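Local coordinates for nonsense-mediated mRNA decay protein 2 (Saccharomyces cerevisiae, PDB 4LUN) that takes part in nonsense-mediated decay of mRNAs with premature stop codons and interacts with the helicase UPF1 through its C-terminus, which lies beyond this N-terminal MIF4G piece, at residues G39-L44 / L69-V74. Sequence-based numbering, arbitrary orientation.
Sequences GFIKKL and LSEIIV
Ile41 and Ile72 meet across two helices that run almost parallel, their short axes 6° apart and 10.5 Å from each other at closest approach. The CA atoms of this pair are 6.6 Å apart. Ile72 touches three residues of the other helix, Phe40, Ile41 and Leu44, and can be followed outward from CB. One branch, CG2, is met by Leu44 CD1 at 4.0 Å, the two side chains crossing at about a right angle. The other branch begins with CG1, which receives Ile41 CD1 at 3.6 Å. At the tip, CD1 reaches the Phe40 ring at an oblique angle, 3.9 Å from CE2 and little farther from CD2. Phe40 can offer this ring because its CG is anti to the backbone N (chi1 -177°), which brings the ring end nearer to the other helix than its CB would suggest. Glu71 flanks the hydrophobic patch on the more open side. Its extended chain crosses Ile41 obliquely: CG is 3.8 Å from Ile41 CD1, and the carboxylate atom OE2 rests 3.7 Å from Ile41 CG2. These are van der Waals contacts, and both the aliphatic part and the carboxylate end of Glu71 lie against the isoleucine. An alanine in place of Ile41 would remove the ethyl arm and CG2, and would probably leave Ile72 CG1 without its close mate and the Glu71 chain freer to swing. The join is apolar packing between helices 34-44 and 69-81, early in the all-helical, HEAT-repeat-like MIF4G domain. Helix 52-60 adds Leu56 against Phe40 and Leu44, and Leu65, in the loop that follows, touches both Phe40 and Ile72. From helix 69-81, Leu69 and Ile73 turn to helix 106-116, so this helix packs between helices 34-44 and 106-116.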
loop_
_atom_site.group_PDB
_atom_site.type_symbol
_atom_site.label_atom_id
_atom_site.label_comp_id
_atom_site.label_asym_id
_atom_site.label_seq_id
_atom_site.Cartn_x
_atom_site.Cartn_y
_atom_site.Cartn_z
ATOM N N GLY A 39 25.830 15.621 7.628
ATOM C CA GLY A 39 25.653 14.710 8.742
ATOM C C GLY A 39 24.193 14.299 8.859
ATOM O O GLY A 39 23.877 13.181 9.276
ATOM N N PHE A 40 23.298 15.204 8.481
ATOM C CA PHE A 40 21.870 14.891 8.461
ATOM C C PHE A 40 21.535 13.867 7.370
ATOM O O PHE A 40 20.799 12.909 7.617
ATOM C CB PHE A 40 21.036 16.163 8.287
ATOM C CG PHE A 40 19.546 15.922 8.326
ATOM C CD1 PHE A 40 18.903 15.672 9.526
ATOM C CD2 PHE A 40 18.794 15.949 7.163
ATOM C CE1 PHE A 40 17.537 15.447 9.565
ATOM C CE2 PHE A 40 17.423 15.728 7.201
ATOM C CZ PHE A 40 16.804 15.474 8.405
ATOM N N ILE A 41 22.074 14.072 6.167
ATOM C CA ILE A 41 21.856 13.145 5.055
ATOM C C ILE A 41 22.350 11.743 5.394
ATOM O O ILE A 41 21.681 10.747 5.095
ATOM C CB ILE A 41 22.560 13.617 3.766
ATOM C CG1 ILE A 41 21.998 14.958 3.302
ATOM C CG2 ILE A 41 22.401 12.585 2.652
ATOM C CD1 ILE A 41 20.536 14.927 3.019
ATOM N N LYS A 42 23.523 11.667 6.016
ATOM C CA LYS A 42 24.087 10.386 6.426
ATOM C C LYS A 42 23.195 9.674 7.431
ATOM O O LYS A 42 23.060 8.452 7.398
ATOM C CB LYS A 42 25.487 10.566 7.018
ATOM C CG LYS A 42 26.592 10.554 5.986
ATOM C CD LYS A 42 27.960 10.537 6.651
ATOM C CE LYS A 42 28.545 11.933 6.752
ATOM N NZ LYS A 42 29.789 11.951 7.578
ATOM N N LYS A 43 22.592 10.439 8.330
ATOM C CA LYS A 43 21.675 9.867 9.306
ATOM C C LYS A 43 20.410 9.326 8.621
ATOM O O LYS A 43 19.929 8.237 8.954
ATOM C CB LYS A 43 21.330 10.894 10.386
ATOM C CG LYS A 43 21.140 10.287 11.768
ATOM C CD LYS A 43 20.909 11.360 12.818
ATOM C CE LYS A 43 22.204 12.064 13.189
ATOM N NZ LYS A 43 21.948 13.457 13.657
ATOM N N LEU A 44 19.890 10.077 7.651
ATOM C CA LEU A 44 18.720 9.642 6.877
ATOM C C LEU A 44 19.005 8.329 6.156
ATOM O O LEU A 44 18.173 7.415 6.145
ATOM C CB LEU A 44 18.326 10.703 5.840
ATOM C CG LEU A 44 17.589 11.966 6.282
ATOM C CD1 LEU A 44 17.323 12.862 5.074
ATOM C CD2 LEU A 44 16.287 11.622 6.992
ATOM N N LEU A 69 17.765 20.711 0.636
ATOM C CA LEU A 69 16.404 20.192 0.484
ATOM C C LEU A 69 16.230 19.174 -0.648
ATOM O O LEU A 69 15.680 18.089 -0.427
ATOM C CB LEU A 69 15.413 21.338 0.297
ATOM C CG LEU A 69 13.965 20.884 0.136
ATOM C CD1 LEU A 69 13.549 20.073 1.354
ATOM C CD2 LEU A 69 13.066 22.079 -0.051
ATOM N N SER A 70 16.678 19.525 -1.852
ATOM C CA SER A 70 16.533 18.633 -3.008
ATOM C C SER A 70 17.144 17.269 -2.725
ATOM O O SER A 70 16.532 16.233 -2.990
ATOM C CB SER A 70 17.194 19.233 -4.248
ATOM O OG SER A 70 16.811 20.580 -4.438
ATOM N N GLU A 71 18.358 17.279 -2.187
ATOM C CA GLU A 71 19.034 16.050 -1.805
ATOM C C GLU A 71 18.285 15.289 -0.712
ATOM O O GLU A 71 18.260 14.055 -0.711
ATOM C CB GLU A 71 20.471 16.344 -1.357
ATOM C CG GLU A 71 21.174 15.152 -0.755
ATOM C CD GLU A 71 22.670 15.330 -0.709
ATOM O OE1 GLU A 71 23.139 16.465 -0.947
ATOM O OE2 GLU A 71 23.375 14.333 -0.445
ATOM N N ILE A 72 17.667 16.023 0.211
ATOM C CA ILE A 72 16.894 15.399 1.282
ATOM C C ILE A 72 15.674 14.688 0.696
ATOM O O ILE A 72 15.346 13.567 1.091
ATOM C CB ILE A 72 16.417 16.436 2.317
ATOM C CG1 ILE A 72 17.592 16.939 3.158
ATOM C CG2 ILE A 72 15.366 15.835 3.239
ATOM C CD1 ILE A 72 17.219 18.058 4.112
ATOM N N ILE A 73 15.021 15.344 -0.258
ATOM C CA ILE A 73 13.850 14.780 -0.927
ATOM C C ILE A 73 14.175 13.459 -1.629
ATOM O O ILE A 73 13.480 12.459 -1.433
ATOM C CB ILE A 73 13.266 15.778 -1.946
ATOM C CG1 ILE A 73 12.661 16.976 -1.212
ATOM C CG2 ILE A 73 12.225 15.102 -2.839
ATOM C CD1 ILE A 73 12.431 18.171 -2.094
ATOM N N VAL A 74 15.233 13.454 -2.437
ATOM C CA VAL A 74 15.685 12.222 -3.094
ATOM C C VAL A 74 16.081 11.142 -2.089
ATOM O O VAL A 74 15.684 9.983 -2.220
ATOM C CB VAL A 74 16.866 12.486 -4.042
ATOM C CG1 VAL A 74 17.404 11.170 -4.604
ATOM C CG2 VAL A 74 16.440 13.412 -5.167
#